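Local coordinates for FAD-binding PCMH-type domain-containing protein (Gibberella zeae, PDB 6YJO), which carries a covalently linked FAD and probably acts as an oxygen-dependent flavin oxidoreductase, with oligosaccharides as likely substrates, at residues 132-137 and 232-237; 216-221 and 404-409; 361-366 and 443-448; 380-385 and 417-422. One frame throughout, in Å; residues are numbered along the deposited sequence.

Contact 1 of 4, residues 132-137 and 232-237; sequences MSCTVQ and FQTFAA
Met132 O is gripped twice by Thr234, and this pair of bonds pins the start of segment 132-137 against segment 232-237. The backbone N of Thr234 lies 3.0 Å from Met132 O, while Thr234 OG1, 2.8 Å from the same oxygen, sits in the carbonyl plane on a lone pair. A chi1 of 73° sets that hydroxyl between its own backbone N and carbonyl carbon, where it can reach Met132 while also bonding to Arg155. The remaining polar links are antiparallel strand bonds: Cys134 and Phe232 form a hydrogen-bonded pair, joined in both directions, and Ser133 with Gln233 forms the non-hydrogen-bonded pair beside it. On the face with Ser133 and Gln233, the bent Gln233 side chain lays its amide alongside the chain, with OE1 3.6 Å from Ser133 CB; its NE2 is spent on Asp131 O. Apolar and sulfur contacts occupy the other face. Cys134 SG approaches the Phe232 ring at its edge, 5.3 Å from the centroid, and also touches Thr234 CG2 at 3.6 Å. Val136 CB reaches the same ring edge, 4.2 Å from Phe232 CE2, and helices 142-152 and 167-171 cover this side. The chemistry thus divides by face: polar groups meet beside Asp131, whereas sulfur, methyl and ring edge make a greasy layer beneath helices, one of which, 167-171, includes the FAD-binding residues Gly169 and His170.

Contact 2 of 4, residues 216-221 and 404-409; sequences ALRGAG and LPINSA
Arg218, on helix 211-220, meets the irregular segment 404-409 with both its side chain and its carbonyl, and has more surface buried here than any other residue. Its chain runs extended from CG to NE over the backbone of Asn407, bringing CD to 3.3 Å from Asn407 O. NH1 then bonds to that oxygen at 2.9 Å, in the carbonyl plane and on a lone pair, although the oxygen lies 26° out of the guanidinium plane and the bond is bent, 139° at the hydrogen. The same NH1 forms a salt bridge with Asp207, and NH2 bonds to Phe190 O, so several partners fix the rotation of the buried guanidinium. The Ile406 and Arg218 side chains cross obliquely, Ile406 CD1 3.9 Å from Arg218 CD. Ala409 is second in buried area: Ala409 CB lies 4.4 Å from Ala216 CA, and its backbone N gives Arg218 O a weak bond. Asn407 comes next; its ND2 bonds to Tyr211 O and Asp207 OD1, placing it beside the guanidinium. Ser408 OG gives a short hydrogen bond to Arg218 O, 2.6 Å; Arg218 is the centre of an inverse gamma turn, and its carbonyl faces Ser408 and Ala409. The loop between strands 380-386 and 417-423 is thereby fastened to helix 211-220, with helix 479-489 packed against Ala216 and Ala220.

Contact 3 of 4, residues 361-366 and 443-448; sequences KSFART and DSVTKT
Ser444 fits its small side chain between Ser362, Phe363 and Thr366, letting helices 357-371 and 431-446 approach to 5.0 Å between Phe363 CA and Ser444 CA. Its chi1 of 74° places OG between the backbone N and the carbonyl carbon, turned back to bond with Phe441 O in its own helix. In that pose OG also lies in the plane of the Phe363 ring, at its edge, 3.7 Å from CD1. Ser444 CB is the atom nearest Thr366, 3.3 Å from its OG1. Ser362 extends its OG anti to the backbone N (chi1 175°), from where it reaches across to Ser444 O at 3.1 Å, in the carbonyl plane on a lone pair. This is the one hydrogen bond joining the two segments. Phe363 and Val445 lie side by side, their side chains pointing the same way, with Val445 CG2 3.9 Å from Phe363 CD1. The small residues thus line the close approach of the backbones, and the apolar pair projects toward the seven-stranded sheet. There Phe363 meets Trp419 edge-to-face, while Val445 rests on Leu350 and Thr352 of strand 346-352; beyond Phe363, helix 252-268 packs alongside.

Contact 4 of 4, residues 380-385 and 417-422; sequences WYILID and LLWQFS
Ile384 lies over one face of the Trp419 indole, CD1 and CG2 both above it. CD1 is over the six-membered ring, 3.8 Å from the centroid, and CG2 is nearer the centre of the ring system, so the two methyls sit over the benzo ring and the middle of the indole. The two side chains point the same way; chi1 values of -38° in Ile384 and -55° in Trp419 swing CG1 and the indole anti to their carbonyl carbons. Next along this face, Ile382 lies between two aromatic rings: CD1 approaches Phe421 CD2 at 3.9 Å, and CG2 is only loosely near Trp419. The other face, with Tyr381, Leu383, Asp385, Leu418, Gln420 and Ser422, is more mixed in polarity. Ser422 CB presses onto one face of the Tyr381 ring, 3.8 Å from its centroid and offset toward the rim, while Ser422 OG bonds to Ser347. Leu383 runs beside the extended Gln420, with CD1 3.7 Å from NE2; Gln420 OE1 is held by Tyr104. Asp385 and Leu418 continue the row, OD2 lying 3.8 Å from Leu418 CD2, and Asp385 OD1 is held by Gln276. Six backbone bonds set this antiparallel register, the two axes 4.6 Å apart at an angle of 168°. Strands 273-280 and 346-352 flank the pair in the sheet. Helix 357-371 covers Trp380 and Ile382, while the face of Asp385 and Leu418 turns to the FAD-binding residues Tyr176 and Tyr457, with FAD about 5 Å from the Leu418 side chain, nearest atoms.

In the fold
The four contacts divide between two halves of the fold. Contact 1 belongs to the six-stranded antiparallel sheet, and contact 2 involves helix 211-220, which directly precedes strand 226-236 of contact 1; their centres are about 18 Å apart. Contact 4 lies in the seven-stranded sheet and contact 3 joins helices on that sheet, with centres about 14 Å apart and Phe363 CZ 3.8 Å from Ile382 CD1. Along the chain contact 4 is nested inside contact 3, while contact 1 closes before either opens. Contact 2 crosses all the others, its loop 404-409 coming between the strands of contact 4 in the sequence. The loop from the sheet of contact 4 thus packs on a helix of the other half.

Contact 1 of 4, residues 132-137 and 232-237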
loop_
_atom_site.group_PDB
_atom_site.type_symbol
_atom_site.label_atom_id
_atom_site.label_comp_id
_atom_site.label_asym_id
_atom_site.label_seq_id
_atom_site.Cartn_x
_atom_site.Cartn_y
_atom_site.Cartn_z
ATOM N N MET A 132 -6.266 -20.697 12.821
ATOM C CA MET A 132 -6.337 -19.243 12.686
ATOM C C MET A 132 -5.482 -18.716 11.538
ATOM O O MET A 132 -5.416 -17.496 11.353
ATOM C CB MET A 132 -5.953 -18.522 13.988
ATOM C CG MET A 132 -6.822 -18.921 15.179
ATOM S SD MET A 132 -8.577 -18.495 15.002
ATOM C CE MET A 132 -9.269 -19.921 14.153
ATOM N N SER A 133 -4.824 -19.577 10.769
ATOM C CA SER A 133 -4.331 -19.154 9.467
ATOM C C SER A 133 -5.515 -18.979 8.517
ATOM O O SER A 133 -6.620 -19.475 8.765
ATOM C CB SER A 133 -3.342 -20.176 8.899
ATOM O OG SER A 133 -4.003 -21.376 8.534
ATOM N N CYS A 134 -5.281 -18.261 7.420
ATOM C CA CYS A 134 -6.306 -18.088 6.400
ATOM C C CYS A 134 -5.675 -18.152 5.019
ATOM O O CYS A 134 -4.487 -17.879 4.842
ATOM C CB CYS A 134 -7.072 -16.763 6.559
ATOM S SG CYS A 134 -6.065 -15.266 6.394
ATOM N N THR A 135 -6.494 -18.545 4.046
ATOM C CA THR A 135 -6.152 -18.502 2.631
ATOM C C THR A 135 -7.039 -17.457 1.970
ATOM O O THR A 135 -8.267 -17.559 2.022
ATOM C CB THR A 135 -6.347 -19.864 1.958
ATOM O OG1 THR A 135 -7.613 -19.891 1.290
ATOM C CG2 THR A 135 -6.297 -21.001 2.969
ATOM N N VAL A 136 -6.418 -16.458 1.353
ATOM C CA VAL A 136 -7.126 -15.373 0.682
ATOM C C VAL A 136 -6.681 -15.347 -0.774
ATOM O O VAL A 136 -5.504 -15.105 -1.066
ATOM C CB VAL A 136 -6.868 -14.018 1.363
ATOM C CG1 VAL A 136 -7.492 -12.896 0.559
ATOM C CG2 VAL A 136 -7.406 -14.028 2.794
ATOM N N GLN A 137 -7.623 -15.584 -1.684
ATOM C CA GLN A 137 -7.304 -15.567 -3.105
ATOM C C GLN A 137 -6.859 -14.169 -3.518
ATOM O O GLN A 137 -7.272 -13.163 -2.936
ATOM C CB GLN A 137 -8.508 -16.030 -3.928
ATOM C CG GLN A 137 -8.660 -17.544 -3.954
ATOM C CD GLN A 137 -9.743 -18.013 -4.904
ATOM O OE1 GLN A 137 -10.866 -17.509 -4.890
ATOM N NE2 GLN A 137 -9.408 -18.987 -5.741
ATOM N N PHE A 232 -2.144 -15.870 5.439
ATOM C CA PHE A 232 -1.843 -15.000 6.568
ATOM C C PHE A 232 -2.271 -15.661 7.872
ATOM O O PHE A 232 -3.185 -16.490 7.898
ATOM C CB PHE A 232 -2.563 -13.643 6.468
ATOM C CG PHE A 232 -2.443 -12.973 5.130
ATOM C CD1 PHE A 232 -1.443 -12.047 4.888
ATOM C CD2 PHE A 232 -3.355 -13.242 4.122
ATOM C CE1 PHE A 232 -1.346 -11.417 3.663
ATOM C CE2 PHE A 232 -3.261 -12.616 2.895
ATOM C CZ PHE A 232 -2.255 -11.703 2.667
ATOM N N GLN A 233 -1.614 -15.259 8.963
ATOM C CA GLN A 233 -1.988 -15.658 10.316
ATOM C C GLN A 233 -2.824 -14.529 10.912
ATOM O O GLN A 233 -2.313 -13.433 11.163
ATOM C CB GLN A 233 -0.748 -15.938 11.162
ATOM C CG GLN A 233 -1.032 -16.639 12.488
ATOM C CD GLN A 233 -1.566 -18.049 12.300
ATOM O OE1 GLN A 233 -1.132 -18.775 11.401
ATOM N NE2 GLN A 233 -2.520 -18.442 13.141
ATOM N N THR A 234 -4.109 -14.796 11.130
ATOM C CA THR A 234 -5.025 -13.776 11.614
ATOM C C THR A 234 -4.833 -13.531 13.109
ATOM O O THR A 234 -4.294 -14.365 13.845
ATOM C CB THR A 234 -6.480 -14.182 11.366
ATOM O OG1 THR A 234 -6.840 -15.232 12.272
ATOM C CG2 THR A 234 -6.676 -14.665 9.936
ATOM N N PHE A 235 -5.287 -12.361 13.549
ATOM C CA PHE A 235 -5.434 -12.047 14.962
ATOM C C PHE A 235 -6.914 -11.881 15.287
ATOM O O PHE A 235 -7.752 -11.711 14.396
ATOM C CB PHE A 235 -4.650 -10.782 15.336
ATOM C CG PHE A 235 -5.180 -9.522 14.704
ATOM C CD1 PHE A 235 -6.199 -8.805 15.308
ATOM C CD2 PHE A 235 -4.652 -9.048 13.514
ATOM C CE1 PHE A 235 -6.690 -7.647 14.735
ATOM C CE2 PHE A 235 -5.137 -7.888 12.938
ATOM C CZ PHE A 235 -6.157 -7.188 13.548
ATOM N N ALA A 236 -7.234 -11.944 16.576
ATOM C CA ALA A 236 -8.627 -11.874 17.000
ATOM C C ALA A 236 -9.132 -10.443 16.867
ATOM O O ALA A 236 -8.553 -9.519 17.449
ATOM C CB ALA A 236 -8.770 -12.361 18.441
ATOM N N ALA A 237 -10.199 -10.258 16.098
ATOM C CA ALA A 237 -10.781 -8.934 15.928
ATOM C C ALA A 237 -11.171 -8.380 17.294
ATOM O O ALA A 237 -11.974 -9.012 17.998
ATOM C CB ALA A 237 -12.003 -8.987 15.014
#

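Contact 2 of 4, residues 216-221 and 404-409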
loop_
_atom_site.group_PDB
_atom_site.type_symbol
_atom_site.label_atom_id
_atom_site.label_comp_id
_atom_site.label_asym_id
_atom_site.label_seq_id
_atom_site.Cartn_x
_atom_site.Cartn_y
_atom_site.Cartn_z
ATOM N N ALA A 216 11.377 -11.962 -0.944
ATOM C CA ALA A 216 11.063 -10.921 -1.920
ATOM C C ALA A 216 9.567 -10.640 -1.962
ATOM O O ALA A 216 9.152 -9.493 -2.162
ATOM C CB ALA A 216 11.572 -11.330 -3.302
ATOM N N LEU A 217 8.739 -11.671 -1.779
ATOM C CA LEU A 217 7.295 -11.461 -1.794
ATOM C C LEU A 217 6.847 -10.560 -0.654
ATOM O O LEU A 217 5.854 -9.834 -0.792
ATOM C CB LEU A 217 6.561 -12.804 -1.729
ATOM C CG LEU A 217 6.775 -13.725 -2.930
ATOM C CD1 LEU A 217 5.868 -14.943 -2.861
ATOM C CD2 LEU A 217 6.556 -12.979 -4.237
ATOM N N ARG A 218 7.554 -10.592 0.478
ATOM C CA ARG A 218 7.266 -9.689 1.593
ATOM C C ARG A 218 7.919 -8.331 1.329
ATOM O O ARG A 218 8.835 -7.895 2.027
ATOM C CB ARG A 218 7.754 -10.273 2.914
ATOM C CG ARG A 218 7.030 -11.525 3.391
ATOM C CD ARG A 218 7.396 -11.836 4.835
ATOM N NE ARG A 218 6.830 -13.101 5.294
ATOM C CZ ARG A 218 7.443 -14.281 5.214
ATOM N NH1 ARG A 218 8.660 -14.382 4.691
ATOM N NH2 ARG A 218 6.833 -15.370 5.662
ATOM N N GLY A 219 7.423 -7.648 0.298
ATOM C CA GLY A 219 7.874 -6.289 0.061
ATOM C C GLY A 219 7.945 -5.844 -1.387
ATOM O O GLY A 219 7.727 -4.665 -1.691
ATOM N N ALA A 220 8.246 -6.771 -2.294
ATOM C CA ALA A 220 8.496 -6.412 -3.684
ATOM C C ALA A 220 8.060 -7.541 -4.607
ATOM O O ALA A 220 8.682 -7.790 -5.644
ATOM C CB ALA A 220 9.972 -6.078 -3.909
ATOM N N GLY A 221 6.982 -8.231 -4.243
ATOM C CA GLY A 221 6.576 -9.419 -4.978
ATOM C C GLY A 221 5.940 -9.148 -6.323
ATOM O O GLY A 221 5.767 -10.092 -7.100
ATOM N N LEU A 404 12.564 -14.709 16.344
ATOM C CA LEU A 404 13.591 -14.343 15.381
ATOM C C LEU A 404 13.038 -13.346 14.367
ATOM O O LEU A 404 11.831 -13.332 14.093
ATOM C CB LEU A 404 14.116 -15.582 14.644
ATOM C CG LEU A 404 14.541 -16.790 15.488
ATOM C CD1 LEU A 404 14.948 -17.964 14.595
ATOM C CD2 LEU A 404 15.656 -16.432 16.466
ATOM N N PRO A 405 13.893 -12.509 13.780
ATOM C CA PRO A 405 13.397 -11.445 12.896
ATOM C C PRO A 405 12.617 -12.007 11.714
ATOM O O PRO A 405 12.764 -13.168 11.326
ATOM C CB PRO A 405 14.678 -10.741 12.430
ATOM C CG PRO A 405 15.736 -11.147 13.422
ATOM C CD PRO A 405 15.363 -12.527 13.859
ATOM N N ILE A 406 11.775 -11.156 11.131
ATOM C CA ILE A 406 10.993 -11.549 9.965
ATOM C C ILE A 406 11.890 -11.585 8.735
ATOM O O ILE A 406 12.812 -10.775 8.579
ATOM C CB ILE A 406 9.795 -10.602 9.753
ATOM C CG1 ILE A 406 8.906 -11.119 8.618
ATOM C CG2 ILE A 406 10.270 -9.180 9.472
ATOM C CD1 ILE A 406 7.642 -10.312 8.413
ATOM N N ASN A 407 11.611 -12.546 7.854
ATOM C CA ASN A 407 12.326 -12.723 6.588
ATOM C C ASN A 407 11.618 -11.872 5.542
ATOM O O ASN A 407 10.697 -12.324 4.861
ATOM C CB ASN A 407 12.356 -14.196 6.195
ATOM C CG ASN A 407 13.102 -14.444 4.900
ATOM O OD1 ASN A 407 14.128 -13.816 4.627
ATOM N ND2 ASN A 407 12.598 -15.379 4.100
ATOM N N SER A 408 12.048 -10.619 5.409
ATOM C CA SER A 408 11.328 -9.674 4.569
ATOM C C SER A 408 12.292 -8.675 3.947
ATOM O O SER A 408 13.206 -8.178 4.614
ATOM C CB SER A 408 10.251 -8.932 5.372
ATOM O OG SER A 408 9.562 -8.009 4.553
ATOM N N ALA A 409 12.061 -8.375 2.666
ATOM C CA ALA A 409 12.875 -7.394 1.962
ATOM C C ALA A 409 12.504 -5.961 2.317
ATOM O O ALA A 409 13.288 -5.052 2.038
ATOM C CB ALA A 409 12.750 -7.600 0.454
#

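Contact 3 of 4, residues 361-366 and 443-448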
loop_
_atom_site.group_PDB
_atom_site.type_symbol
_atom_site.label_atom_id
_atom_site.label_comp_id
_atom_site.label_asym_id
_atom_site.label_seq_id
_atom_site.Cartn_x
_atom_site.Cartn_y
_atom_site.Cartn_z
ATOM N N LYS A 361 11.160 22.852 10.534
ATOM C CA LYS A 361 10.937 24.263 10.231
ATOM C C LYS A 361 10.928 24.507 8.725
ATOM O O LYS A 361 10.154 25.335 8.234
ATOM C CB LYS A 361 11.998 25.126 10.924
ATOM C CG LYS A 361 11.811 25.224 12.435
ATOM C CD LYS A 361 13.063 25.719 13.161
ATOM C CE LYS A 361 13.310 27.213 12.968
ATOM N NZ LYS A 361 14.462 27.698 13.786
ATOM N N SER A 362 11.766 23.784 7.973
ATOM C CA SER A 362 11.780 23.931 6.520
ATOM C C SER A 362 10.483 23.422 5.903
ATOM O O SER A 362 9.962 24.026 4.959
ATOM C CB SER A 362 12.981 23.192 5.927
ATOM O OG SER A 362 12.950 23.227 4.510
ATOM N N PHE A 363 9.950 22.313 6.421
ATOM C CA PHE A 363 8.684 21.793 5.915
ATOM C C PHE A 363 7.548 22.774 6.176
ATOM O O PHE A 363 6.737 23.049 5.287
ATOM C CB PHE A 363 8.383 20.438 6.557
ATOM C CG PHE A 363 6.976 19.950 6.327
ATOM C CD1 PHE A 363 6.510 19.717 5.045
ATOM C CD2 PHE A 363 6.123 19.720 7.395
ATOM C CE1 PHE A 363 5.219 19.269 4.830
ATOM C CE2 PHE A 363 4.830 19.271 7.189
ATOM C CZ PHE A 363 4.377 19.046 5.902
ATOM N N ALA A 364 7.498 23.341 7.383
ATOM C CA ALA A 364 6.387 24.208 7.764
ATOM C C ALA A 364 6.485 25.575 7.099
ATOM O O ALA A 364 5.461 26.228 6.887
ATOM C CB ALA A 364 6.341 24.356 9.288
ATOM N N ARG A 365 7.701 26.027 6.776
ATOM C CA ARG A 365 7.866 27.273 6.028
ATOM C C ARG A 365 7.380 27.106 4.595
ATOM O O ARG A 365 6.710 27.989 4.050
ATOM C CB ARG A 365 9.337 27.705 6.049
ATOM C CG ARG A 365 9.638 29.053 5.395
ATOM C CD ARG A 365 11.046 29.515 5.767
ATOM N NE ARG A 365 11.324 30.900 5.394
ATOM C CZ ARG A 365 12.358 31.605 5.850
ATOM N NH1 ARG A 365 13.217 31.064 6.706
ATOM N NH2 ARG A 365 12.532 32.859 5.453
ATOM N N THR A 366 7.710 25.971 3.978
ATOM C CA THR A 366 7.329 25.712 2.596
ATOM C C THR A 366 5.834 25.435 2.469
ATOM O O THR A 366 5.221 25.802 1.463
ATOM C CB THR A 366 8.154 24.533 2.073
ATOM O OG1 THR A 366 9.456 24.566 2.674
ATOM C CG2 THR A 366 8.307 24.599 0.562
ATOM N N ASP A 443 10.729 17.584 -0.856
ATOM C CA ASP A 443 12.131 17.981 -0.759
ATOM C C ASP A 443 12.389 18.833 0.478
ATOM O O ASP A 443 13.446 18.714 1.107
ATOM C CB ASP A 443 12.552 18.737 -2.017
ATOM C CG ASP A 443 12.519 17.866 -3.253
ATOM O OD1 ASP A 443 12.628 16.630 -3.110
ATOM O OD2 ASP A 443 12.384 18.415 -4.366
ATOM N N SER A 444 11.445 19.709 0.831
ATOM C CA SER A 444 11.606 20.545 2.018
ATOM C C SER A 444 11.908 19.712 3.258
ATOM O O SER A 444 12.518 20.211 4.209
ATOM C CB SER A 444 10.341 21.376 2.245
ATOM O OG SER A 444 9.286 20.570 2.740
ATOM N N VAL A 445 11.488 18.446 3.264
ATOM C CA VAL A 445 11.738 17.562 4.397
ATOM C C VAL A 445 13.141 16.970 4.326
ATOM O O VAL A 445 13.848 16.905 5.337
ATOM C CB VAL A 445 10.665 16.457 4.440
ATOM C CG1 VAL A 445 11.084 15.349 5.392
ATOM C CG2 VAL A 445 9.312 17.033 4.830
ATOM N N THR A 446 13.568 16.545 3.136
ATOM C CA THR A 446 14.737 15.687 3.000
ATOM C C THR A 446 16.030 16.443 2.724
ATOM O O THR A 446 17.108 15.848 2.831
ATOM C CB THR A 446 14.504 14.678 1.872
ATOM O OG1 THR A 446 14.226 15.378 0.651
ATOM C CG2 THR A 446 13.333 13.765 2.209
ATOM N N LYS A 447 15.951 17.728 2.365
ATOM C CA LYS A 447 17.138 18.489 1.975
ATOM C C LYS A 447 18.309 18.296 2.935
ATOM O O LYS A 447 19.424 17.977 2.510
ATOM C CB LYS A 447 16.784 19.977 1.864
ATOM C CG LYS A 447 16.269 20.382 0.488
ATOM C CD LYS A 447 15.895 21.859 0.412
ATOM C CE LYS A 447 17.107 22.767 0.550
ATOM N NZ LYS A 447 16.843 24.145 0.045
ATOM N N THR A 448 18.075 18.488 4.234
ATOM C CA THR A 448 19.140 18.408 5.228
ATOM C C THR A 448 19.430 16.982 5.685
ATOM O O THR A 448 20.413 16.763 6.402
ATOM C CB THR A 448 18.772 19.274 6.439
ATOM O OG1 THR A 448 18.574 20.627 6.009
ATOM C CG2 THR A 448 19.870 19.238 7.500
#

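Contact 4 of 4, residues 380-385 and 417-422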
loop_
_atom_site.group_PDB
_atom_site.type_symbol
_atom_site.label_atom_id
_atom_site.label_comp_id
_atom_site.label_asym_id
_atom_site.label_seq_id
_atom_site.Cartn_x
_atom_site.Cartn_y
_atom_site.Cartn_z
ATOM N N TRP A 380 -4.380 19.780 -2.430
ATOM C CA TRP A 380 -3.483 18.771 -1.890
ATOM C C TRP A 380 -3.876 18.456 -0.452
ATOM O O TRP A 380 -4.712 19.134 0.151
ATOM C CB TRP A 380 -2.022 19.239 -1.943
ATOM C CG TRP A 380 -1.800 20.571 -1.274
ATOM C CD1 TRP A 380 -1.767 21.793 -1.878
ATOM C CD2 TRP A 380 -1.593 20.811 0.128
ATOM N NE1 TRP A 380 -1.551 22.780 -0.945
ATOM C CE2 TRP A 380 -1.442 22.204 0.294
ATOM C CE3 TRP A 380 -1.521 19.986 1.255
ATOM C CZ2 TRP A 380 -1.222 22.788 1.541
ATOM C CZ3 TRP A 380 -1.302 20.570 2.493
ATOM C CH2 TRP A 380 -1.156 21.957 2.625
ATOM N N TYR A 381 -3.266 17.402 0.087
ATOM C CA TYR A 381 -3.326 17.094 1.511
ATOM C C TYR A 381 -2.150 16.180 1.837
ATOM O O TYR A 381 -1.504 15.629 0.944
ATOM C CB TYR A 381 -4.663 16.452 1.908
ATOM C CG TYR A 381 -4.893 15.071 1.345
ATOM C CD1 TYR A 381 -4.361 13.948 1.967
ATOM C CD2 TYR A 381 -5.654 14.885 0.198
ATOM C CE1 TYR A 381 -4.572 12.679 1.456
ATOM C CE2 TYR A 381 -5.870 13.622 -0.319
ATOM C CZ TYR A 381 -5.330 12.525 0.311
ATOM O OH TYR A 381 -5.550 11.271 -0.213
ATOM N N ILE A 382 -1.882 16.024 3.131
ATOM C CA ILE A 382 -0.726 15.270 3.604
ATOM C C ILE A 382 -1.142 14.384 4.772
ATOM O O ILE A 382 -1.867 14.823 5.669
ATOM C CB ILE A 382 0.423 16.215 4.015
ATOM C CG1 ILE A 382 0.906 17.009 2.797
ATOM C CG2 ILE A 382 1.568 15.425 4.654
ATOM C CD1 ILE A 382 1.944 18.072 3.108
ATOM N N LEU A 383 -0.673 13.136 4.762
ATOM C CA LEU A 383 -0.941 12.171 5.824
ATOM C C LEU A 383 0.389 11.689 6.388
ATOM O O LEU A 383 1.209 11.125 5.653
ATOM C CB LEU A 383 -1.762 10.988 5.305
ATOM C CG LEU A 383 -3.150 11.303 4.746
ATOM C CD1 LEU A 383 -3.872 10.028 4.347
ATOM C CD2 LEU A 383 -3.964 12.089 5.752
ATOM N N ILE A 384 0.602 11.915 7.683
ATOM C CA ILE A 384 1.822 11.512 8.374
ATOM C C ILE A 384 1.419 10.481 9.420
ATOM O O ILE A 384 0.933 10.835 10.500
ATOM C CB ILE A 384 2.549 12.695 9.019
ATOM C CG1 ILE A 384 2.471 13.925 8.117
ATOM C CG2 ILE A 384 4.001 12.336 9.291
ATOM C CD1 ILE A 384 3.286 15.098 8.620
ATOM N N ASP A 385 1.618 9.204 9.110
ATOM C CA ASP A 385 1.337 8.142 10.064
ATOM C C ASP A 385 2.486 8.003 11.051
ATOM O O ASP A 385 3.655 8.171 10.693
ATOM C CB ASP A 385 1.123 6.815 9.338
ATOM C CG ASP A 385 -0.141 6.798 8.505
ATOM O OD1 ASP A 385 -1.240 6.710 9.091
ATOM O OD2 ASP A 385 -0.034 6.873 7.262
ATOM N N LEU A 417 8.344 7.657 10.582
ATOM C CA LEU A 417 7.206 8.389 10.047
ATOM C C LEU A 417 6.926 7.966 8.614
ATOM O O LEU A 417 7.850 7.829 7.808
ATOM C CB LEU A 417 7.458 9.895 10.103
ATOM C CG LEU A 417 7.760 10.469 11.488
ATOM C CD1 LEU A 417 8.123 11.947 11.385
ATOM C CD2 LEU A 417 6.579 10.255 12.437
ATOM N N LEU A 418 5.645 7.771 8.300
ATOM C CA LEU A 418 5.192 7.417 6.957
ATOM C C LEU A 418 4.416 8.602 6.398
ATOM O O LEU A 418 3.238 8.790 6.713
ATOM C CB LEU A 418 4.338 6.152 6.973
ATOM C CG LEU A 418 3.580 5.860 5.676
ATOM C CD1 LEU A 418 4.554 5.701 4.512
ATOM C CD2 LEU A 418 2.691 4.628 5.814
ATOM N N TRP A 419 5.083 9.396 5.565
ATOM C CA TRP A 419 4.445 10.538 4.930
ATOM C C TRP A 419 3.753 10.114 3.642
ATOM O O TRP A 419 4.260 9.271 2.899
ATOM C CB TRP A 419 5.471 11.623 4.609
ATOM C CG TRP A 419 6.296 12.097 5.766
ATOM C CD1 TRP A 419 7.148 11.353 6.531
ATOM C CD2 TRP A 419 6.378 13.437 6.265
ATOM N NE1 TRP A 419 7.739 12.143 7.487
ATOM C CE2 TRP A 419 7.286 13.428 7.345
ATOM C CE3 TRP A 419 5.766 14.644 5.910
ATOM C CZ2 TRP A 419 7.595 14.577 8.071
ATOM C CZ3 TRP A 419 6.077 15.784 6.629
ATOM C CH2 TRP A 419 6.981 15.742 7.697
ATOM N N GLN A 420 2.595 10.707 3.378
ATOM C CA GLN A 420 1.976 10.627 2.065
ATOM C C GLN A 420 1.581 12.028 1.628
ATOM O O GLN A 420 0.953 12.769 2.391
ATOM C CB GLN A 420 0.751 9.708 2.051
ATOM C CG GLN A 420 0.270 9.407 0.642
ATOM C CD GLN A 420 -1.018 8.613 0.600
ATOM O OE1 GLN A 420 -1.421 8.125 -0.457
ATOM N NE2 GLN A 420 -1.677 8.486 1.745
ATOM N N PHE A 421 1.970 12.393 0.411
ATOM C CA PHE A 421 1.597 13.663 -0.195
ATOM C C PHE A 421 0.675 13.357 -1.365
ATOM O O PHE A 421 1.047 12.592 -2.260
ATOM C CB PHE A 421 2.826 14.436 -0.677
ATOM C CG PHE A 421 3.948 14.499 0.328
ATOM C CD1 PHE A 421 4.767 13.402 0.547
ATOM C CD2 PHE A 421 4.207 15.667 1.024
ATOM C CE1 PHE A 421 5.806 13.463 1.459
ATOM C CE2 PHE A 421 5.246 15.735 1.935
ATOM C CZ PHE A 421 6.046 14.631 2.151
ATOM N N SER A 422 -0.521 13.938 -1.357
ATOM C CA SER A 422 -1.477 13.738 -2.433
ATOM C C SER A 422 -1.938 15.076 -2.997
ATOM O O SER A 422 -1.873 16.119 -2.338
ATOM C CB SER A 422 -2.691 12.925 -1.964
ATOM O OG SER A 422 -2.325 11.580 -1.701
#